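Local coordinates for piwi domain-containing protein (Vanderwaltozyma polyspora, PDB 5THE) that probably binds guide RNA as the PIWI-containing C-terminal lobe of a budding yeast Argonaute, a protein family that works in RNA-guided target recognition and cleavage, at residues A[381-392]-A[450-461]; A[295-303]-A[541-549]. All coordinates share one frame; numbering follows the deposited sequence.

Contact 1: A[381-392]-A[450-461]; sequences PPVTCIATVKRN and VPCHYWCLYDEN. With nucleotides of chain B.
From T384 to V389, strands 383-389 and 452-459 run antiparallel, 177° between their directions, with the register shifted by one at a classic beta bulge, where L457 and Y458 both face C385 and C385 O takes L457 N at 2.9 Å. T384 OG1 gives its proton to D459 OD2 at 2.6 Å on the anti side of the carboxylate. The same hydroxyl accepts N461 ND2 at 2.9 Å, lying in the amide plane (2° out), while N461 N reaches D459 OD2 from above its plane and closes an Asx turn. A valine in place of T384 would remove the hydroxyl and would probably cost D459 OD2 a donor and leave the N461 amide less firmly oriented. V383 N is held by E460 OE2 at 2.7 Å, an oxygen shared with K363.

The pairing belongs to the RNase H-like core of the PIWI domain: strand 383-389 is bonded along its other edge to the parallel strand 339-344, and helix 351-373 packs on L457 and Y458. A387 CB meets L457 CD1 at 3.7 Å. With its hydroxyl between backbone N and carbonyl carbon (chi1 56°) and bonded to D344, T388 turns CG2 to within 3.5 Å of Y454 CD2. I386 CG2 approaches the edge of that ring, 3.9 Å from Y454 CD2. At the RNA end, V450 N donates to OP1 of nucleotide 6 of chain B at 2.8 Å.

Contact 2: A[295-303]-A[541-549]; sequences FTQFPGDYM and NIKSVMYYI
Y548 OH donates to F298 O in a very short bond of 2.5 Å, the carbonyl oxygen lying at the edge of the ring. The amide of the same residue, F298 N, directs its N-H almost straight (172°) at M546 SD, but at 3.3 Å the bond is weak. Q297 OE1 accepts from two waters; one of them also accepts from M546 N, and the other donates to S544 O; Q297 NE2 is taken up by the carbonyls of G244 and L240.

Water joins G300 to the tail: G300 N donates to one molecule at 2.8 Å, which also reaches V545 O, and G300 O accepts from another that is 2.6 Å from Y547 OH. That phenol oxygen sits at the edge of the Y302 ring, 3.2 Å from Y302 CE2, whereas Y302 OH bonds to P536 O. The salt bridge K543 NZ to D301 OD1 (2.8 Å) comes from above the carboxylate plane; D301 OD2 turns to R323 and N322, and K543 NZ to Q537.

Two type I turns and an inverse gamma turn at M546 tuck the tail into the PIWI core, its carboxylate oxygen I549 O bonded to K237 and R481, consistent with the buried C-terminus of Argonautes.

How the contacts relate
Along the chain the order is 295-303, 381-392, 450-461, 541-549, so contact 2 brackets contact 1 in sequence. Their centres lie 22 Å apart and their nearest atoms about 12 Å, without touching. They share the RNase H-like PIWI sheet at different places: strand 300-305 of contact 2 is separated from strand 383-389 of contact 1 by strands 282-289, 264-274 and 339-344. Helix 490-515 relates both, packing on Y302, M546, Y547 and Y548 while its D496 makes a weak, long ion pair with K390. Contact 1 bonds directly to the RNA through V450, whereas contact 2 is buried and only approaches it, to about 4 Å between nearest atoms.

Contact 1: A[381-392]-A[450-461]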
loop_
_atom_site.group_PDB
_atom_site.type_symbol
_atom_site.label_atom_id
_atom_site.label_comp_id
_atom_site.label_asym_id
_atom_site.label_seq_id
_atom_site.Cartn_x
_atom_site.Cartn_y
_atom_site.Cartn_z
ATOM N N PRO A 381 -19.665 2.155 15.355
ATOM C CA PRO A 381 -19.759 2.600 13.949
ATOM C C PRO A 381 -20.074 1.439 13.021
ATOM O O PRO A 381 -19.555 0.328 13.202
ATOM C CB PRO A 381 -18.360 3.177 13.666
ATOM C CG PRO A 381 -17.443 2.418 14.610
ATOM C CD PRO A 381 -18.270 2.114 15.845
ATOM N N PRO A 382 -20.902 1.655 11.999
ATOM C CA PRO A 382 -21.201 0.568 11.049
ATOM C C PRO A 382 -19.992 0.189 10.198
ATOM O O PRO A 382 -19.226 1.042 9.742
ATOM C CB PRO A 382 -22.327 1.152 10.185
ATOM C CG PRO A 382 -22.169 2.668 10.302
ATOM C CD PRO A 382 -21.630 2.899 11.685
ATOM N N VAL A 383 -19.849 -1.105 9.955
ATOM C CA VAL A 383 -18.693 -1.658 9.266
ATOM C C VAL A 383 -19.128 -2.255 7.930
ATOM O O VAL A 383 -20.177 -2.900 7.831
ATOM C CB VAL A 383 -18.005 -2.717 10.148
ATOM C CG1 VAL A 383 -16.840 -3.362 9.413
ATOM C CG2 VAL A 383 -17.545 -2.085 11.474
ATOM N N THR A 384 -18.321 -2.036 6.898
ATOM C CA THR A 384 -18.429 -2.797 5.659
ATOM C C THR A 384 -17.134 -3.580 5.511
ATOM O O THR A 384 -16.048 -3.014 5.674
ATOM C CB THR A 384 -18.648 -1.892 4.439
ATOM O OG1 THR A 384 -19.893 -1.190 4.559
ATOM C CG2 THR A 384 -18.670 -2.743 3.147
ATOM N N CYS A 385 -17.238 -4.869 5.212
ATOM C CA CYS A 385 -16.061 -5.693 4.961
ATOM C C CYS A 385 -16.017 -6.146 3.500
ATOM O O CYS A 385 -17.002 -6.676 2.968
ATOM C CB CYS A 385 -16.032 -6.905 5.898
ATOM S SG CYS A 385 -14.725 -8.076 5.488
ATOM N N ILE A 386 -14.867 -5.956 2.858
ATOM C CA ILE A 386 -14.660 -6.421 1.494
ATOM C C ILE A 386 -13.404 -7.274 1.443
ATOM O O ILE A 386 -12.325 -6.831 1.851
ATOM C CB ILE A 386 -14.552 -5.262 0.487
ATOM C CG1 ILE A 386 -15.846 -4.448 0.495
ATOM C CG2 ILE A 386 -14.253 -5.822 -0.919
ATOM C CD1 ILE A 386 -15.839 -3.289 -0.488
ATOM N N ALA A 387 -13.540 -8.489 0.930
ATOM C CA ALA A 387 -12.400 -9.371 0.760
ATOM C C ALA A 387 -11.937 -9.323 -0.689
ATOM O O ALA A 387 -12.752 -9.253 -1.613
ATOM C CB ALA A 387 -12.755 -10.804 1.172
ATOM N N THR A 388 -10.626 -9.365 -0.878
ATOM C CA THR A 388 -10.013 -9.352 -2.196
ATOM C C THR A 388 -9.208 -10.622 -2.413
ATOM O O THR A 388 -8.481 -11.075 -1.518
ATOM C CB THR A 388 -9.099 -8.126 -2.367
ATOM O OG1 THR A 388 -8.114 -8.113 -1.325
ATOM C CG2 THR A 388 -9.929 -6.834 -2.295
ATOM N N VAL A 389 -9.348 -11.203 -3.602
ATOM C CA VAL A 389 -8.502 -12.305 -4.052
ATOM C C VAL A 389 -7.906 -11.859 -5.378
ATOM O O VAL A 389 -8.622 -11.758 -6.384
ATOM C CB VAL A 389 -9.282 -13.621 -4.205
ATOM C CG1 VAL A 389 -8.401 -14.711 -4.807
ATOM C CG2 VAL A 389 -9.860 -14.068 -2.860
ATOM N N LYS A 390 -6.606 -11.560 -5.391
ATOM C CA LYS A 390 -6.051 -10.979 -6.608
ATOM C C LYS A 390 -5.343 -11.989 -7.502
ATOM O O LYS A 390 -5.127 -11.693 -8.680
ATOM C CB LYS A 390 -5.111 -9.809 -6.282
ATOM C CG LYS A 390 -4.040 -10.082 -5.273
ATOM C CD LYS A 390 -3.160 -8.845 -5.086
ATOM C CE LYS A 390 -2.972 -8.545 -3.622
ATOM N NZ LYS A 390 -2.696 -9.777 -2.842
ATOM N N ARG A 391 -5.005 -13.173 -6.997
ATOM C CA ARG A 391 -4.488 -14.253 -7.833
ATOM C C ARG A 391 -5.626 -15.238 -8.064
ATOM O O ARG A 391 -6.079 -15.909 -7.134
ATOM C CB ARG A 391 -3.281 -14.940 -7.198
ATOM C CG ARG A 391 -1.989 -14.150 -7.304
ATOM C CD ARG A 391 -0.805 -14.976 -6.796
ATOM N NE ARG A 391 -0.536 -16.146 -7.636
ATOM C CZ ARG A 391 0.335 -16.170 -8.643
ATOM N NH1 ARG A 391 1.038 -15.084 -8.947
ATOM N NH2 ARG A 391 0.509 -17.283 -9.346
ATOM N N ASN A 392 -6.105 -15.305 -9.297
ATOM C CA ASN A 392 -7.138 -16.268 -9.636
ATOM C C ASN A 392 -6.935 -16.655 -11.091
ATOM O O ASN A 392 -6.083 -16.094 -11.785
ATOM C CB ASN A 392 -8.533 -15.700 -9.363
ATOM C CG ASN A 392 -8.724 -14.329 -9.959
ATOM O OD1 ASN A 392 -8.764 -14.180 -11.179
ATOM N ND2 ASN A 392 -8.834 -13.311 -9.101
ATOM N N VAL A 450 -4.652 -9.653 -14.812
ATOM C CA VAL A 450 -5.407 -10.514 -13.910
ATOM C C VAL A 450 -6.387 -9.628 -13.154
ATOM O O VAL A 450 -5.955 -8.729 -12.424
ATOM C CB VAL A 450 -4.492 -11.261 -12.927
ATOM C CG1 VAL A 450 -5.337 -12.183 -12.019
ATOM C CG2 VAL A 450 -3.398 -12.023 -13.675
ATOM N N PRO A 451 -7.688 -9.851 -13.272
ATOM C CA PRO A 451 -8.645 -9.031 -12.528
ATOM C C PRO A 451 -8.600 -9.349 -11.039
ATOM O O PRO A 451 -8.160 -10.417 -10.613
ATOM C CB PRO A 451 -9.991 -9.415 -13.145
ATOM C CG PRO A 451 -9.787 -10.854 -13.630
ATOM C CD PRO A 451 -8.333 -10.951 -14.017
ATOM N N CYS A 452 -9.038 -8.386 -10.231
ATOM C CA CYS A 452 -9.197 -8.634 -8.807
ATOM C C CYS A 452 -10.607 -9.144 -8.552
ATOM O O CYS A 452 -11.579 -8.633 -9.124
ATOM C CB CYS A 452 -8.941 -7.377 -7.980
ATOM S SG CYS A 452 -9.001 -7.692 -6.187
ATOM N N HIS A 453 -10.707 -10.185 -7.731
ATOM C CA HIS A 453 -11.993 -10.746 -7.322
ATOM C C HIS A 453 -12.343 -10.213 -5.932
ATOM O O HIS A 453 -11.603 -10.441 -4.969
ATOM C CB HIS A 453 -11.943 -12.280 -7.334
ATOM C CG HIS A 453 -13.299 -12.921 -7.387
ATOM N ND1 HIS A 453 -13.480 -14.279 -7.528
ATOM C CD2 HIS A 453 -14.541 -12.381 -7.312
ATOM C CE1 HIS A 453 -14.775 -14.550 -7.541
ATOM N NE2 HIS A 453 -15.440 -13.416 -7.408
ATOM N N TYR A 454 -13.456 -9.486 -5.840
ATOM C CA TYR A 454 -13.894 -8.841 -4.617
ATOM C C TYR A 454 -15.130 -9.540 -4.078
ATOM O O TYR A 454 -16.008 -9.946 -4.847
ATOM C CB TYR A 454 -14.265 -7.377 -4.841
ATOM C CG TYR A 454 -13.188 -6.457 -5.333
ATOM C CD1 TYR A 454 -12.910 -6.339 -6.694
ATOM C CD2 TYR A 454 -12.488 -5.650 -4.444
ATOM C CE1 TYR A 454 -11.937 -5.461 -7.146
ATOM C CE2 TYR A 454 -11.513 -4.774 -4.882
ATOM C CZ TYR A 454 -11.246 -4.672 -6.234
ATOM O OH TYR A 454 -10.272 -3.784 -6.674
ATOM N N TRP A 455 -15.227 -9.616 -2.758
ATOM C CA TRP A 455 -16.453 -10.042 -2.104
ATOM C C TRP A 455 -16.808 -9.041 -1.018
ATOM O O TRP A 455 -15.979 -8.742 -0.160
ATOM C CB TRP A 455 -16.300 -11.436 -1.494
ATOM C CG TRP A 455 -15.794 -12.487 -2.451
ATOM C CD1 TRP A 455 -14.534 -12.574 -3.011
ATOM C CD2 TRP A 455 -16.514 -13.619 -2.919
ATOM N NE1 TRP A 455 -14.444 -13.691 -3.812
ATOM C CE2 TRP A 455 -15.645 -14.354 -3.768
ATOM C CE3 TRP A 455 -17.811 -14.094 -2.705
ATOM C CZ2 TRP A 455 -16.040 -15.526 -4.406
ATOM C CZ3 TRP A 455 -18.201 -15.266 -3.342
ATOM C CH2 TRP A 455 -17.317 -15.968 -4.183
ATOM N N CYS A 456 -18.033 -8.529 -1.044
ATOM C CA CYS A 456 -18.558 -7.868 0.140
ATOM C C CYS A 456 -19.047 -8.961 1.088
ATOM O O CYS A 456 -20.037 -9.641 0.801
ATOM C CB CYS A 456 -19.680 -6.899 -0.209
ATOM S SG CYS A 456 -20.337 -6.080 1.289
ATOM N N LEU A 457 -18.339 -9.146 2.202
ATOM C CA LEU A 457 -18.673 -10.180 3.173
ATOM C C LEU A 457 -19.595 -9.675 4.273
ATOM O O LEU A 457 -20.261 -10.482 4.936
ATOM C CB LEU A 457 -17.394 -10.726 3.815
ATOM C CG LEU A 457 -16.309 -11.327 2.907
ATOM C CD1 LEU A 457 -15.166 -11.909 3.740
ATOM C CD2 LEU A 457 -16.899 -12.390 2.013
ATOM N N TYR A 458 -19.651 -8.363 4.486
ATOM C CA TYR A 458 -20.429 -7.807 5.584
ATOM C C TYR A 458 -20.649 -6.337 5.300
ATOM O O TYR A 458 -19.736 -5.652 4.853
ATOM C CB TYR A 458 -19.719 -7.965 6.928
ATOM C CG TYR A 458 -20.653 -7.905 8.116
ATOM C CD1 TYR A 458 -21.580 -8.914 8.328
ATOM C CD2 TYR A 458 -20.596 -6.853 9.045
ATOM C CE1 TYR A 458 -22.438 -8.891 9.428
ATOM C CE2 TYR A 458 -21.457 -6.822 10.159
ATOM C CZ TYR A 458 -22.375 -7.852 10.334
ATOM O OH TYR A 458 -23.245 -7.878 11.406
ATOM N N ASP A 459 -21.853 -5.846 5.558
ATOM C CA ASP A 459 -22.126 -4.463 5.204
ATOM C C ASP A 459 -23.245 -3.947 6.105
ATOM O O ASP A 459 -24.403 -4.331 5.938
ATOM C CB ASP A 459 -22.486 -4.340 3.722
ATOM C CG ASP A 459 -22.922 -2.977 3.353
ATOM O OD1 ASP A 459 -23.906 -2.845 2.606
ATOM O OD2 ASP A 459 -22.278 -2.029 3.823
ATOM N N GLU A 460 -22.897 -3.049 7.023
ATOM C CA GLU A 460 -23.896 -2.311 7.781
ATOM C C GLU A 460 -24.111 -0.918 7.216
ATOM O O GLU A 460 -24.682 -0.058 7.891
ATOM C CB GLU A 460 -23.508 -2.233 9.260
ATOM C CG GLU A 460 -22.761 -3.451 9.739
ATOM C CD GLU A 460 -22.358 -3.340 11.195
ATOM O OE1 GLU A 460 -23.179 -3.681 12.070
ATOM O OE2 GLU A 460 -21.243 -2.865 11.470
ATOM N N ASN A 461 -23.665 -0.670 5.987
ATOM C CA ASN A 461 -23.696 0.682 5.451
ATOM C C ASN A 461 -24.605 0.819 4.240
ATOM O O ASN A 461 -24.518 1.827 3.542
ATOM C CB ASN A 461 -22.281 1.154 5.112
ATOM C CG ASN A 461 -21.486 1.518 6.353
ATOM O OD1 ASN A 461 -21.891 2.393 7.111
ATOM N ND2 ASN A 461 -20.363 0.843 6.570
ATOM P P A B 6 -0.982 -7.980 -13.588
ATOM O OP1 A B 6 -2.387 -8.241 -14.041
ATOM O OP2 A B 6 -0.604 -7.992 -12.160
ATOM O "O5'" A B 6 0.012 -9.009 -14.270
ATOM C "C5'" A B 6 -0.153 -9.373 -15.620
ATOM C "C4'" A B 6 1.064 -10.095 -16.105
ATOM O "O4'" A B 6 2.212 -9.220 -15.984
ATOM C "C3'" A B 6 1.456 -11.335 -15.316
ATOM O "O3'" A B 6 0.718 -12.484 -15.703
ATOM C "C2'" A B 6 2.936 -11.447 -15.622
ATOM O "O2'" A B 6 3.092 -11.976 -16.933
ATOM C "C1'" A B 6 3.348 -9.968 -15.636
ATOM N N9 A B 6 3.775 -9.489 -14.310
ATOM C C8 A B 6 2.966 -9.022 -13.303
ATOM N N7 A B 6 3.604 -8.649 -12.222
ATOM C C5 A B 6 4.928 -8.892 -12.547
ATOM C C6 A B 6 6.101 -8.704 -11.811
ATOM N N6 A B 6 6.100 -8.214 -10.567
ATOM N N1 A B 6 7.266 -9.040 -12.418
ATOM C C2 A B 6 7.230 -9.527 -13.673
ATOM N N3 A B 6 6.182 -9.747 -14.473
ATOM C C4 A B 6 5.055 -9.404 -13.831
#

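Contact 2: A[295-303]-A[541-549]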
loop_
_atom_site.group_PDB
_atom_site.type_symbol
_atom_site.label_atom_id
_atom_site.label_comp_id
_atom_site.label_asym_id
_atom_site.label_seq_id
_atom_site.Cartn_x
_atom_site.Cartn_y
_atom_site.Cartn_z
ATOM N N PHE A 295 -6.966 10.334 2.002
ATOM C CA PHE A 295 -6.654 8.907 1.832
ATOM C C PHE A 295 -5.274 8.691 1.221
ATOM O O PHE A 295 -5.012 7.713 0.517
ATOM C CB PHE A 295 -7.742 8.208 1.025
ATOM C CG PHE A 295 -9.096 8.406 1.615
ATOM C CD1 PHE A 295 -9.520 7.613 2.677
ATOM C CD2 PHE A 295 -9.912 9.436 1.162
ATOM C CE1 PHE A 295 -10.766 7.811 3.247
ATOM C CE2 PHE A 295 -11.171 9.669 1.737
ATOM C CZ PHE A 295 -11.605 8.864 2.774
ATOM N N THR A 296 -4.388 9.599 1.542
ATOM C CA THR A 296 -3.034 9.648 1.031
ATOM C C THR A 296 -2.045 8.946 1.948
ATOM O O THR A 296 -0.952 8.552 1.508
ATOM C CB THR A 296 -2.700 11.132 0.860
ATOM O OG1 THR A 296 -3.002 11.536 -0.491
ATOM C CG2 THR A 296 -1.311 11.418 1.232
ATOM N N GLN A 297 -2.417 8.764 3.210
ATOM C CA GLN A 297 -1.542 8.226 4.243
ATOM C C GLN A 297 -2.246 7.069 4.934
ATOM O O GLN A 297 -3.377 7.225 5.415
ATOM C CB GLN A 297 -1.188 9.313 5.245
ATOM C CG GLN A 297 -0.188 10.321 4.710
ATOM C CD GLN A 297 1.230 9.769 4.750
ATOM O OE1 GLN A 297 1.529 8.871 5.548
ATOM N NE2 GLN A 297 2.109 10.298 3.889
ATOM N N PHE A 298 -1.584 5.914 4.973
ATOM C CA PHE A 298 -2.119 4.702 5.595
ATOM C C PHE A 298 -1.096 4.106 6.559
ATOM O O PHE A 298 -0.510 3.053 6.282
ATOM C CB PHE A 298 -2.501 3.656 4.545
ATOM C CG PHE A 298 -3.834 3.892 3.903
ATOM C CD1 PHE A 298 -3.978 4.843 2.898
ATOM C CD2 PHE A 298 -4.948 3.149 4.287
ATOM C CE1 PHE A 298 -5.201 5.059 2.299
ATOM C CE2 PHE A 298 -6.189 3.364 3.677
ATOM C CZ PHE A 298 -6.315 4.323 2.695
ATOM N N PRO A 299 -0.865 4.739 7.707
ATOM C CA PRO A 299 -0.041 4.085 8.730
ATOM C C PRO A 299 -0.757 2.841 9.220
ATOM O O PRO A 299 -1.971 2.694 9.069
ATOM C CB PRO A 299 0.103 5.132 9.839
ATOM C CG PRO A 299 -1.035 6.091 9.640
ATOM C CD PRO A 299 -1.427 6.027 8.158
ATOM N N GLY A 300 0.020 1.924 9.794
ATOM C CA GLY A 300 -0.523 0.637 10.176
ATOM C C GLY A 300 0.249 0.007 11.309
ATOM O O GLY A 300 1.270 0.517 11.769
ATOM N N ASP A 301 -0.280 -1.114 11.767
ATOM C CA ASP A 301 0.378 -1.941 12.755
ATOM C C ASP A 301 0.435 -3.367 12.237
ATOM O O ASP A 301 -0.349 -3.761 11.376
ATOM C CB ASP A 301 -0.346 -1.884 14.100
ATOM C CG ASP A 301 -0.088 -0.593 14.830
ATOM O OD1 ASP A 301 1.098 -0.277 15.068
ATOM O OD2 ASP A 301 -1.068 0.114 15.147
ATOM N N TYR A 302 1.384 -4.138 12.763
ATOM C CA TYR A 302 1.460 -5.564 12.482
ATOM C C TYR A 302 1.519 -6.323 13.806
ATOM O O TYR A 302 1.837 -5.757 14.852
ATOM C CB TYR A 302 2.688 -5.920 11.621
ATOM C CG TYR A 302 3.963 -5.452 12.259
ATOM C CD1 TYR A 302 4.539 -6.160 13.322
ATOM C CD2 TYR A 302 4.583 -4.292 11.827
ATOM C CE1 TYR A 302 5.696 -5.708 13.935
ATOM C CE2 TYR A 302 5.736 -3.838 12.429
ATOM C CZ TYR A 302 6.289 -4.540 13.476
ATOM O OH TYR A 302 7.442 -4.057 14.055
ATOM N N MET A 303 1.232 -7.619 13.747
ATOM C CA MET A 303 1.416 -8.472 14.910
ATOM C C MET A 303 1.679 -9.893 14.440
ATOM O O MET A 303 1.326 -10.278 13.320
ATOM C CB MET A 303 0.201 -8.440 15.843
ATOM C CG MET A 303 -1.057 -8.954 15.182
ATOM S SD MET A 303 -2.448 -8.800 16.307
ATOM C CE MET A 303 -3.749 -9.415 15.289
ATOM N N ASN A 541 8.589 6.223 16.980
ATOM C CA ASN A 541 8.816 7.307 16.020
ATOM C C ASN A 541 8.044 7.086 14.726
ATOM O O ASN A 541 7.575 8.043 14.101
ATOM C CB ASN A 541 10.309 7.427 15.671
ATOM C CG ASN A 541 11.135 8.089 16.758
ATOM O OD1 ASN A 541 10.619 8.837 17.586
ATOM N ND2 ASN A 541 12.441 7.828 16.744
ATOM N N ILE A 542 7.934 5.834 14.283
ATOM C CA ILE A 542 7.441 5.575 12.944
ATOM C C ILE A 542 6.133 4.799 12.945
ATOM O O ILE A 542 5.647 4.431 11.880
ATOM C CB ILE A 542 8.501 4.858 12.084
ATOM C CG1 ILE A 542 8.973 3.583 12.766
ATOM C CG2 ILE A 542 9.679 5.788 11.780
ATOM C CD1 ILE A 542 9.526 2.592 11.762
ATOM N N LYS A 543 5.537 4.563 14.114
ATOM C CA LYS A 543 4.277 3.825 14.140
ATOM C C LYS A 543 3.185 4.542 13.354
ATOM O O LYS A 543 2.278 3.895 12.818
ATOM C CB LYS A 543 3.844 3.575 15.589
ATOM C CG LYS A 543 3.755 2.086 15.925
ATOM C CD LYS A 543 3.877 1.812 17.418
ATOM C CE LYS A 543 3.854 0.311 17.713
ATOM N NZ LYS A 543 2.509 -0.312 17.452
ATOM N N SER A 544 3.267 5.866 13.233
ATOM C CA SER A 544 2.320 6.626 12.434
ATOM C C SER A 544 2.874 6.977 11.060
ATOM O O SER A 544 2.331 7.852 10.385
ATOM C CB SER A 544 1.901 7.899 13.173
ATOM O OG SER A 544 1.336 7.574 14.427
ATOM N N VAL A 545 3.938 6.317 10.636
ATOM C CA VAL A 545 4.594 6.605 9.370
ATOM C C VAL A 545 4.434 5.400 8.460
ATOM O O VAL A 545 4.409 4.256 8.930
ATOM C CB VAL A 545 6.084 6.939 9.599
ATOM C CG1 VAL A 545 6.820 7.120 8.272
ATOM C CG2 VAL A 545 6.211 8.185 10.490
ATOM N N MET A 546 4.307 5.660 7.153
ATOM C CA MET A 546 4.314 4.601 6.140
ATOM C C MET A 546 5.749 4.169 5.827
ATOM O O MET A 546 6.232 4.278 4.699
ATOM C CB MET A 546 3.602 5.061 4.872
ATOM C CG MET A 546 2.112 5.325 5.021
ATOM S SD MET A 546 1.410 6.103 3.543
ATOM C CE MET A 546 1.592 4.776 2.335
ATOM N N TYR A 547 6.438 3.663 6.862
ATOM C CA TYR A 547 7.815 3.222 6.685
ATOM C C TYR A 547 7.914 2.039 5.742
ATOM O O TYR A 547 8.999 1.759 5.225
ATOM C CB TYR A 547 8.445 2.859 8.033
ATOM C CG TYR A 547 7.679 1.808 8.801
ATOM C CD1 TYR A 547 6.657 2.172 9.675
ATOM C CD2 TYR A 547 7.982 0.453 8.660
ATOM C CE1 TYR A 547 5.947 1.218 10.379
ATOM C CE2 TYR A 547 7.273 -0.517 9.369
ATOM C CZ TYR A 547 6.258 -0.126 10.221
ATOM O OH TYR A 547 5.551 -1.069 10.936
ATOM N N TYR A 548 6.809 1.336 5.516
ATOM C CA TYR A 548 6.811 0.133 4.706
ATOM C C TYR A 548 6.752 0.426 3.211
ATOM O O TYR A 548 6.934 -0.502 2.414
ATOM C CB TYR A 548 5.625 -0.750 5.118
ATOM C CG TYR A 548 4.293 -0.046 4.946
ATOM C CD1 TYR A 548 3.659 -0.029 3.714
ATOM C CD2 TYR A 548 3.694 0.624 6.006
ATOM C CE1 TYR A 548 2.470 0.626 3.534
ATOM C CE2 TYR A 548 2.488 1.284 5.845
ATOM C CZ TYR A 548 1.881 1.278 4.601
ATOM O OH TYR A 548 0.685 1.925 4.410
ATOM N N ILE A 549 6.500 1.683 2.816
ATOM C CA ILE A 549 6.269 2.022 1.407
ATOM C C ILE A 549 7.563 2.106 0.611
ATOM O O ILE A 549 7.546 1.962 -0.616
ATOM C CB ILE A 549 5.480 3.355 1.264
ATOM C CG1 ILE A 549 4.812 3.455 -0.114
ATOM C CG2 ILE A 549 6.407 4.544 1.420
ATOM C CD1 ILE A 549 3.895 2.313 -0.431
ATOM O OXT ILE A 549 8.648 2.328 1.157
HETATM O O HOH W 1 4.009 8.320 6.372
HETATM O O HOH W 2 0.999 8.743 8.288
HETATM O O HOH W 3 3.780 -0.230 12.676
HETATM O O HOH W 4 2.673 2.807 10.150
HETATM O O HOH W 5 0.137 2.553 14.111
#